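Local coordinates for putative metal binding protein (Coccidioides immitis, PDB 3CVG), which probably binds a metal ion or another small ligand through a periplasmic-binding-protein-like fold, although its ligand is not established, at residues Y81-V84 with A85-I88; S123-A126 with D127-K131; K252-A255 with K256-S260. One frame throughout, in Å; residues are numbered along the deposited sequence.

Interaction 1: Y81-V84 with A85-I88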
ATOM      1  N   TYR A  81      -2.649   6.646  -0.052  1.00 26.86           N
ATOM      2  CA  TYR A  81      -1.889   6.081   1.051  1.00 24.61           C
ATOM      3  C   TYR A  81      -0.916   7.071   1.685  1.00 25.63           C
ATOM      4  O   TYR A  81       0.196   6.694   2.062  1.00 24.07           O
ATOM      5  CB  TYR A  81      -1.113   4.869   0.551  1.00 25.55           C
ATOM      6  CG  TYR A  81      -1.964   3.860  -0.189  1.00 25.96           C
ATOM      7  CD1 TYR A  81      -2.537   2.782   0.474  1.00 26.57           C
ATOM      8  CD2 TYR A  81      -2.182   3.980  -1.566  1.00 28.52           C
ATOM      9  CE1 TYR A  81      -3.301   1.839  -0.211  1.00 27.31           C
ATOM     10  CE2 TYR A  81      -2.945   3.045  -2.260  1.00 27.31           C
ATOM     11  CZ  TYR A  81      -3.497   1.978  -1.577  1.00 27.31           C
ATOM     12  OH  TYR A  81      -4.222   1.037  -2.264  1.00 26.92           O
ATOM     13  N   SER A  82      -1.318   8.332   1.801  1.00 24.52           N
ATOM     14  CA  SER A  82      -0.446   9.331   2.410  1.00 26.81           C
ATOM     15  C   SER A  82      -1.242  10.423   3.129  1.00 26.33           C
ATOM     16  O   SER A  82      -1.683  11.389   2.510  1.00 24.89           O
ATOM     17  CB  SER A  82       0.456   9.971   1.346  1.00 25.43           C
ATOM     18  OG  SER A  82       1.275  10.984   1.916  1.00 29.28           O
ATOM     19  N   PRO A  83      -1.448  10.270   4.448  1.00 27.42           N
ATOM     20  CA  PRO A  83      -2.199  11.267   5.224  1.00 26.65           C
ATOM     21  C   PRO A  83      -1.734  12.714   5.007  1.00 26.24           C
ATOM     22  O   PRO A  83      -2.557  13.631   4.927  1.00 25.12           O
ATOM     23  CB  PRO A  83      -1.995  10.797   6.661  1.00 27.80           C
ATOM     24  CG  PRO A  83      -2.005   9.309   6.514  1.00 27.02           C
ATOM     25  CD  PRO A  83      -1.131   9.090   5.278  1.00 26.65           C
ATOM     26  N   VAL A  84      -0.424  12.931   4.904  1.00 25.39           N
ATOM     27  CA  VAL A  84       0.071  14.293   4.707  1.00 25.60           C
ATOM     28  C   VAL A  84      -0.299  14.844   3.338  1.00 25.34           C
ATOM     29  O   VAL A  84      -0.733  15.998   3.220  1.00 25.99           O
ATOM     30  CB  VAL A  84       1.610  14.384   4.866  1.00 25.22           C
ATOM     31  CG1 VAL A  84       2.080  15.806   4.548  1.00 24.42           C
ATOM     32  CG2 VAL A  84       2.007  14.024   6.282  1.00 23.41           C
ATOM     33  N   ALA A  85      -0.122  14.023   2.305  1.00 25.96           N
ATOM     34  CA  ALA A  85      -0.436  14.439   0.945  1.00 25.70           C
ATOM     35  C   ALA A  85      -1.936  14.691   0.851  1.00 25.84           C
ATOM     36  O   ALA A  85      -2.386  15.588   0.135  1.00 24.69           O
ATOM     37  CB  ALA A  85      -0.008  13.355  -0.056  1.00 25.02           C
ATOM     38  N   GLU A  86      -2.703  13.888   1.581  1.00 27.64           N
ATOM     39  CA  GLU A  86      -4.153  14.027   1.599  1.00 28.72           C
ATOM     40  C   GLU A  86      -4.516  15.385   2.205  1.00 28.57           C
ATOM     41  O   GLU A  86      -5.283  16.146   1.616  1.00 29.20           O
ATOM     42  CB  GLU A  86      -4.772  12.871   2.400  1.00 29.99           C
ATOM     43  CG  GLU A  86      -4.854  11.560   1.607  1.00 28.54           C
ATOM     44  CD  GLU A  86      -4.731  10.311   2.472  1.00 29.94           C
ATOM     45  OE1 GLU A  86      -5.125  10.352   3.661  1.00 30.12           O
ATOM     46  OE2 GLU A  86      -4.250   9.274   1.954  1.00 28.62           O
ATOM     47  N   ARG A  87      -3.951  15.693   3.371  1.00 29.39           N
ATOM     48  CA  ARG A  87      -4.205  16.969   4.041  1.00 29.77           C
ATOM     49  C   ARG A  87      -3.878  18.164   3.146  1.00 30.22           C
ATOM     50  O   ARG A  87      -4.624  19.145   3.110  1.00 30.99           O
ATOM     51  CB  ARG A  87      -3.376  17.085   5.326  1.00 30.50           C
ATOM     52  CG  ARG A  87      -3.423  18.481   5.962  1.00 28.22           C
ATOM     53  CD  ARG A  87      -2.573  18.570   7.224  1.00 31.68           C
ATOM     54  NE  ARG A  87      -1.138  18.598   6.949  1.00 32.40           N
ATOM     55  CZ  ARG A  87      -0.501  19.613   6.372  1.00 31.90           C
ATOM     56  NH1 ARG A  87      -1.168  20.699   5.996  1.00 28.65           N
ATOM     57  NH2 ARG A  87       0.807  19.540   6.172  1.00 30.53           N
ATOM     58  N   ILE A  88      -2.762  18.080   2.430  1.00 29.87           N
ATOM     59  CA  ILE A  88      -2.348  19.165   1.557  1.00 30.15           C
ATOM     60  C   ILE A  88      -3.255  19.308   0.339  1.00 30.59           C
ATOM     61  O   ILE A  88      -3.526  20.424  -0.103  1.00 29.72           O
ATOM     62  CB  ILE A  88      -0.878  18.980   1.108  1.00 29.98           C
ATOM     63  CG1 ILE A  88       0.033  19.052   2.339  1.00 31.22           C
ATOM     64  CG2 ILE A  88      -0.492  20.060   0.088  1.00 30.43           C
ATOM     65  CD1 ILE A  88       1.517  18.880   2.042  1.00 31.99           C
TER
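Ser82 and Ala85 form the N-terminal cap of helix 83-91, which starts two residues after strand 77-80 in this periplasmic-binding-protein-like fold. Ser82 occupies the N-cap position, and its hydroxyl reaches forward over the first turn because OG stands trans to the backbone nitrogen (chi1 178°). Ser82 OG accepts a weak bond from Ala85 N at 3.4 Å, while the methyl group Ala85 CB lies against the same oxygen at 3.3 Å. A second side-chain bond ties the turn, from Glu86, one residue beyond Ala85: Ser82 N donates to Glu86 OE2 at 3.1 Å, arriving from above the carboxylate plane, 50° out of it. In the backbone, Glu86 N returns a bond to Ser82 O at 2.9 Å, nearly along the C=O axis. Glu86 therefore folds back over the residue its own amide binds, with CD 3.2 Å from Ser82 O and OE1 3.4 Å from Pro83 CA. Pro83, which has no N-H to offer, occupies the first helical position.

Further on, Val84 and Ile88 lie side by side one turn apart and point the same way, with Val84 CG1 meeting Ile88 CD1 at 4.0 Å. Before the cap, Tyr81 sets out away from the turn; its hydroxyl bonds to Ala29 N, and its side chain stands about 7 Å from a bound calcium ion, too far to be a direct ligand.

Glu86 is buried, and OE2 is satisfied by two partners, Ser82 N and Thr80 OG1. These bonds fix the carboxylate at the start of the helix, and the positive end of the helix dipole would probably favour its ionised form.

Interaction 2: S123-A126 with D127-K131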
ATOM      1  N   SER A 123      12.623  -7.127  18.344  1.00 40.24           N
ATOM      2  CA  SER A 123      13.219  -5.805  18.141  1.00 37.25           C
ATOM      3  C   SER A 123      12.251  -4.843  17.455  1.00 35.34           C
ATOM      4  O   SER A 123      11.352  -5.270  16.738  1.00 34.75           O
ATOM      5  CB  SER A 123      14.483  -5.913  17.277  1.00 37.83           C
ATOM      6  OG  SER A 123      15.457  -6.753  17.868  1.00 39.64           O
ATOM      7  N   ASP A 124      12.436  -3.547  17.685  1.00 32.43           N
ATOM      8  CA  ASP A 124      11.608  -2.520  17.054  1.00 31.42           C
ATOM      9  C   ASP A 124      12.081  -2.455  15.596  1.00 29.16           C
ATOM     10  O   ASP A 124      13.247  -2.744  15.311  1.00 26.06           O
ATOM     11  CB  ASP A 124      11.823  -1.165  17.742  1.00 34.18           C
ATOM     12  CG  ASP A 124      11.046  -0.030  17.077  1.00 38.63           C
ATOM     13  OD1 ASP A 124      11.377   0.337  15.926  1.00 40.82           O
ATOM     14  OD2 ASP A 124      10.101   0.503  17.703  1.00 39.92           O
ATOM     15  N   ILE A 125      11.189  -2.086  14.679  1.00 27.18           N
ATOM     16  CA  ILE A 125      11.553  -2.023  13.268  1.00 25.62           C
ATOM     17  C   ILE A 125      12.771  -1.122  13.023  1.00 25.38           C
ATOM     18  O   ILE A 125      13.633  -1.445  12.201  1.00 24.52           O
ATOM     19  CB  ILE A 125      10.339  -1.557  12.393  1.00 26.09           C
ATOM     20  CG1 ILE A 125      10.708  -1.596  10.907  1.00 24.63           C
ATOM     21  CG2 ILE A 125       9.904  -0.160  12.784  1.00 25.67           C
ATOM     22  CD1 ILE A 125      11.060  -2.981  10.399  1.00 25.18           C
ATOM     23  N   ALA A 126      12.853  -0.010  13.749  1.00 24.03           N
ATOM     24  CA  ALA A 126      13.974   0.911  13.592  1.00 25.45           C
ATOM     25  C   ALA A 126      15.289   0.236  13.970  1.00 26.13           C
ATOM     26  O   ALA A 126      16.296   0.398  13.283  1.00 22.45           O
ATOM     27  CB  ALA A 126      13.758   2.159  14.433  1.00 23.24           C
ATOM     28  N   ASP A 127      15.281  -0.539  15.050  1.00 25.81           N
ATOM     29  CA  ASP A 127      16.490  -1.223  15.472  1.00 27.99           C
ATOM     30  C   ASP A 127      16.864  -2.324  14.478  1.00 27.30           C
ATOM     31  O   ASP A 127      18.033  -2.693  14.369  1.00 28.33           O
ATOM     32  CB  ASP A 127      16.314  -1.789  16.884  1.00 32.43           C
ATOM     33  CG  ASP A 127      16.043  -0.696  17.914  1.00 37.82           C
ATOM     34  OD1 ASP A 127      16.737   0.346  17.864  1.00 40.22           O
ATOM     35  OD2 ASP A 127      15.147  -0.866  18.773  1.00 39.88           O
HETATM   36  N   MSE A 128      15.879  -2.850  13.755  1.00 24.97           N
HETATM   37  CA  MSE A 128      16.163  -3.880  12.762  1.00 24.37           C
HETATM   38  C   MSE A 128      16.911  -3.223  11.614  1.00 23.10           C
HETATM   39  O   MSE A 128      17.881  -3.771  11.101  1.00 24.41           O
HETATM   40  CB  MSE A 128      14.869  -4.528  12.244  1.00 22.67           C
HETATM   41  CG  MSE A 128      14.320  -5.597  13.178  1.00 25.89           C
HETATM   42 SE   MSE A 128      12.690  -6.380  12.556  1.00 33.84          SE
HETATM   43  CE  MSE A 128      11.469  -5.344  13.618  1.00 32.35           C
ATOM     44  N   PHE A 129      16.460  -2.033  11.227  1.00 22.95           N
ATOM     45  CA  PHE A 129      17.110  -1.296  10.154  1.00 22.79           C
ATOM     46  C   PHE A 129      18.527  -0.912  10.566  1.00 21.36           C
ATOM     47  O   PHE A 129      19.449  -0.997   9.765  1.00 17.74           O
ATOM     48  CB  PHE A 129      16.288  -0.055   9.782  1.00 20.54           C
ATOM     49  CG  PHE A 129      15.260  -0.326   8.719  1.00 21.01           C
ATOM     50  CD1 PHE A 129      14.161  -1.140   8.988  1.00 20.05           C
ATOM     51  CD2 PHE A 129      15.439   0.156   7.422  1.00 18.72           C
ATOM     52  CE1 PHE A 129      13.256  -1.476   7.979  1.00 18.61           C
ATOM     53  CE2 PHE A 129      14.538  -0.179   6.406  1.00 20.87           C
ATOM     54  CZ  PHE A 129      13.450  -0.995   6.687  1.00 18.65           C
ATOM     55  N   SER A 130      18.703  -0.511  11.822  1.00 23.71           N
ATOM     56  CA  SER A 130      20.029  -0.156  12.321  1.00 23.64           C
ATOM     57  C   SER A 130      20.958  -1.370  12.237  1.00 25.17           C
ATOM     58  O   SER A 130      22.124  -1.259  11.843  1.00 27.03           O
ATOM     59  CB  SER A 130      19.940   0.316  13.775  1.00 27.79           C
ATOM     60  OG  SER A 130      21.234   0.443  14.350  1.00 28.83           O
ATOM     61  N   LYS A 131      20.428  -2.532  12.604  1.00 24.94           N
ATOM     62  CA  LYS A 131      21.191  -3.776  12.582  1.00 25.45           C
ATOM     63  C   LYS A 131      21.584  -4.181  11.156  1.00 24.51           C
ATOM     64  O   LYS A 131      22.724  -4.584  10.912  1.00 23.57           O
ATOM     65  CB  LYS A 131      20.370  -4.896  13.233  1.00 28.23           C
ATOM     66  CG  LYS A 131      21.198  -5.915  13.996  1.00 32.53           C
ATOM     67  CD  LYS A 131      20.302  -6.762  14.893  1.00 36.58           C
ATOM     68  CE  LYS A 131      21.104  -7.685  15.796  1.00 39.30           C
ATOM     69  NZ  LYS A 131      20.225  -8.362  16.794  1.00 40.89           N
TER
HETATM   70  O   HOH W   1      14.286  -3.074  19.465  1.00 42.06           O
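Ile125 and Phe129 run side by side along one flank of helix 125-138, one turn apart and pointing the same way. Ile125 CD1 meets the phenyl ring at its edge, in plane, and comes 3.6 Å from Phe129 CE1. With CG1 anti to N (chi1 -176°), the ethyl branch of Ile125 is carried forward to the ring. The selenomethionine Met128 approaches the same residue differently: it bends at the selenium, and its terminal methyl CE tucks back under the helix start, 3.3 Å from Ile125 CA and 3.1 Å from Ser123 O, a snug fit. Trp164 meets the Phe129 ring edge-to-face, and Leu109 of strand 100-111 touches both Ile125 and Met128.

Polar groups occupy the more exposed flank. Asp124, the N-cap, accepts from Ala126 N through the anti lone pair of OD1 at 2.7 Å. Asp127 turns OD2 toward Asp124, and one water joins them, accepting from Asp124 N at 2.6 Å and donating to Asp127 OD2 at 2.5 Å. The like charges of Asp124 OD1 and Asp127 OD2, 4.9 Å apart, are not in contact, and the positive end of the helix dipole would probably offset their repulsion.

Interaction 3: K252-A255 with K256-S260; sequences KEFA and KWLVS
Phe254 and Trp257 make the aromatic part of the packed side of helix 248-259, while Lys252 and Lys256 mark its exposed side. The two rings are nearly parallel, with planes at 24°, but they are slid so far apart that they barely overlap; their centroids, taken with the six-membered ring of the indole, are 6.0 Å apart. Touching is confined to the near corners, where Phe254 CE1 comes 3.9 Å from Trp257 CZ3 and equally close to CE3. In both, CG lies beside the carbonyl carbon, opposite the amide nitrogen (chi1 -178° for Phe254 and 176° for Trp257), which sends the side chains outward with a slight lean toward the C-terminal end of the helix, and they cross obliquely. Leu258 adds a looser apolar touch, its CD2 lying 4.5 Å from Phe254 CE2. The backbone here is firmly bonded: Leu258 N donates to Phe254 O at 2.8 Å, and Trp257 N to Glu253 O at 2.9 Å.

The other side is slack by comparison. Lys256 leads its chain away from the preceding turn, and only its CB and CG stay near Lys252 O, to which Lys256 N donates; Lys252 NZ bonds to Tyr100 OH. At the C-terminal end the helix loosens, the bond from Val259 N to Ala255 O, 3.5 Å, being weak. Trp257 O accepts from both the N and the OG of Ser260, at 3.1 Å and 2.6 Å, and Ser260 OG also bonds to Gly263 N.

Around the packed face, helix 34-47 supplies Phe42, which meets Phe254 edge-to-face and also contacts the indole, and its Lys46 forms a salt bridge with Glu253. Beneath lie the strands: Leu22 and Ile24 of strand 20-26 touch Phe254, Leu239 of strand 234-241 touches Phe254, Ala255 and Leu258, and Tyr100 and Ala102 of strand 100-111 complete the floor.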
ATOM      1  N   LYS A 252     -19.998  11.465  -3.536  1.00 43.49           N
ATOM      2  CA  LYS A 252     -20.422  11.685  -2.161  1.00 43.46           C
ATOM      3  C   LYS A 252     -21.134  10.424  -1.677  1.00 42.58           C
ATOM      4  O   LYS A 252     -21.021  10.036  -0.515  1.00 41.36           O
ATOM      5  CB  LYS A 252     -21.378  12.881  -2.097  1.00 45.22           C
ATOM      6  CG  LYS A 252     -21.669  13.390  -0.693  1.00 47.59           C
ATOM      7  CD  LYS A 252     -20.429  14.020  -0.076  1.00 49.76           C
ATOM      8  CE  LYS A 252     -20.738  14.646   1.274  1.00 49.18           C
ATOM      9  NZ  LYS A 252     -19.516  15.248   1.877  1.00 50.35           N
ATOM     10  N   GLU A 253     -21.869   9.792  -2.588  1.00 42.22           N
ATOM     11  CA  GLU A 253     -22.595   8.564  -2.282  1.00 42.12           C
ATOM     12  C   GLU A 253     -21.608   7.436  -2.015  1.00 40.97           C
ATOM     13  O   GLU A 253     -21.730   6.709  -1.028  1.00 40.54           O
ATOM     14  CB  GLU A 253     -23.494   8.169  -3.455  1.00 42.84           C
ATOM     15  CG  GLU A 253     -24.709   9.052  -3.636  1.00 46.19           C
ATOM     16  CD  GLU A 253     -25.736   8.849  -2.542  1.00 47.56           C
ATOM     17  OE1 GLU A 253     -26.266   7.721  -2.419  1.00 48.48           O
ATOM     18  OE2 GLU A 253     -26.012   9.817  -1.805  1.00 49.03           O
ATOM     19  N   PHE A 254     -20.634   7.287  -2.908  1.00 39.19           N
ATOM     20  CA  PHE A 254     -19.634   6.245  -2.752  1.00 39.66           C
ATOM     21  C   PHE A 254     -18.876   6.445  -1.446  1.00 38.22           C
ATOM     22  O   PHE A 254     -18.687   5.502  -0.680  1.00 38.23           O
ATOM     23  CB  PHE A 254     -18.645   6.255  -3.920  1.00 40.04           C
ATOM     24  CG  PHE A 254     -17.619   5.160  -3.842  1.00 41.28           C
ATOM     25  CD1 PHE A 254     -18.011   3.825  -3.862  1.00 39.78           C
ATOM     26  CD2 PHE A 254     -16.267   5.458  -3.719  1.00 41.35           C
ATOM     27  CE1 PHE A 254     -17.075   2.801  -3.756  1.00 39.83           C
ATOM     28  CE2 PHE A 254     -15.321   4.437  -3.613  1.00 40.73           C
ATOM     29  CZ  PHE A 254     -15.729   3.106  -3.632  1.00 38.95           C
ATOM     30  N   ALA A 255     -18.447   7.678  -1.195  1.00 37.56           N
ATOM     31  CA  ALA A 255     -17.708   7.979   0.027  1.00 37.22           C
ATOM     32  C   ALA A 255     -18.479   7.499   1.258  1.00 36.74           C
ATOM     33  O   ALA A 255     -17.947   6.746   2.080  1.00 34.38           O
ATOM     34  CB  ALA A 255     -17.436   9.479   0.120  1.00 37.86           C
ATOM     35  N   LYS A 256     -19.733   7.933   1.375  1.00 37.11           N
ATOM     36  CA  LYS A 256     -20.594   7.552   2.498  1.00 37.96           C
ATOM     37  C   LYS A 256     -20.767   6.041   2.607  1.00 36.71           C
ATOM     38  O   LYS A 256     -20.672   5.465   3.694  1.00 36.70           O
ATOM     39  CB  LYS A 256     -21.976   8.200   2.340  1.00 40.80           C
ATOM     40  CG  LYS A 256     -22.169   9.502   3.100  1.00 43.38           C
ATOM     41  CD  LYS A 256     -22.190   9.248   4.601  1.00 46.92           C
ATOM     42  CE  LYS A 256     -22.688  10.464   5.376  1.00 46.97           C
ATOM     43  NZ  LYS A 256     -22.874  10.130   6.819  1.00 47.89           N
ATOM     44  N   TRP A 257     -21.040   5.407   1.474  1.00 35.32           N
ATOM     45  CA  TRP A 257     -21.234   3.960   1.430  1.00 35.00           C
ATOM     46  C   TRP A 257     -19.975   3.204   1.874  1.00 34.50           C
ATOM     47  O   TRP A 257     -20.039   2.266   2.674  1.00 31.90           O
ATOM     48  CB  TRP A 257     -21.601   3.532   0.010  1.00 36.01           C
ATOM     49  CG  TRP A 257     -21.719   2.055  -0.146  1.00 36.84           C
ATOM     50  CD1 TRP A 257     -22.812   1.286   0.121  1.00 36.56           C
ATOM     51  CD2 TRP A 257     -20.684   1.158  -0.562  1.00 38.54           C
ATOM     52  NE1 TRP A 257     -22.523  -0.042  -0.101  1.00 38.90           N
ATOM     53  CE2 TRP A 257     -21.222  -0.149  -0.521  1.00 37.78           C
ATOM     54  CE3 TRP A 257     -19.349   1.329  -0.963  1.00 37.25           C
ATOM     55  CZ2 TRP A 257     -20.474  -1.281  -0.863  1.00 38.26           C
ATOM     56  CZ3 TRP A 257     -18.605   0.205  -1.302  1.00 38.43           C
ATOM     57  CH2 TRP A 257     -19.172  -1.085  -1.250  1.00 38.17           C
ATOM     58  N   LEU A 258     -18.831   3.626   1.347  1.00 33.68           N
ATOM     59  CA  LEU A 258     -17.552   2.996   1.668  1.00 32.95           C
ATOM     60  C   LEU A 258     -17.259   2.845   3.161  1.00 32.55           C
ATOM     61  O   LEU A 258     -16.755   1.810   3.590  1.00 32.91           O
ATOM     62  CB  LEU A 258     -16.419   3.781   1.014  1.00 31.64           C
ATOM     63  CG  LEU A 258     -15.002   3.262   1.273  1.00 33.47           C
ATOM     64  CD1 LEU A 258     -14.836   1.875   0.652  1.00 33.10           C
ATOM     65  CD2 LEU A 258     -14.001   4.229   0.680  1.00 32.48           C
ATOM     66  N   VAL A 259     -17.571   3.867   3.953  1.00 32.64           N
ATOM     67  CA  VAL A 259     -17.284   3.807   5.385  1.00 32.47           C
ATOM     68  C   VAL A 259     -18.383   3.211   6.256  1.00 33.38           C
ATOM     69  O   VAL A 259     -18.166   2.954   7.441  1.00 32.69           O
ATOM     70  CB  VAL A 259     -16.915   5.202   5.942  1.00 33.62           C
ATOM     71  CG1 VAL A 259     -15.656   5.718   5.245  1.00 35.29           C
ATOM     72  CG2 VAL A 259     -18.065   6.172   5.745  1.00 33.78           C
ATOM     73  N   SER A 260     -19.556   2.988   5.678  1.00 34.46           N
ATOM     74  CA  SER A 260     -20.660   2.413   6.439  1.00 35.59           C
ATOM     75  C   SER A 260     -20.356   0.952   6.750  1.00 37.85           C
ATOM     76  O   SER A 260     -19.798   0.236   5.911  1.00 37.07           O
ATOM     77  CB  SER A 260     -21.972   2.520   5.651  1.00 34.82           C
ATOM     78  OG  SER A 260     -21.907   1.823   4.416  1.00 35.94           O
TER

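How the interactions relate
All three contacts are local, so none closes a long loop, and they follow one another along the chain without nesting or crossing. Interaction 1 comes first, where strand 77-80 gives way to helix 83-91. The chain then runs through strand 100-111 to interaction 2 at the start of helix 125-138, and much later returns through strand 234-241 to interaction 3 on helix 248-259. Centres of interactions 2 and 3 lie 39 Å apart, on opposite sides of the chain's centre, whereas those of 1 and 3 are 19 Å apart. Strand 100-111 packs against interactions 2 and 3, and strand 234-241 against 1 and 3, linking these distant helices through shared strands.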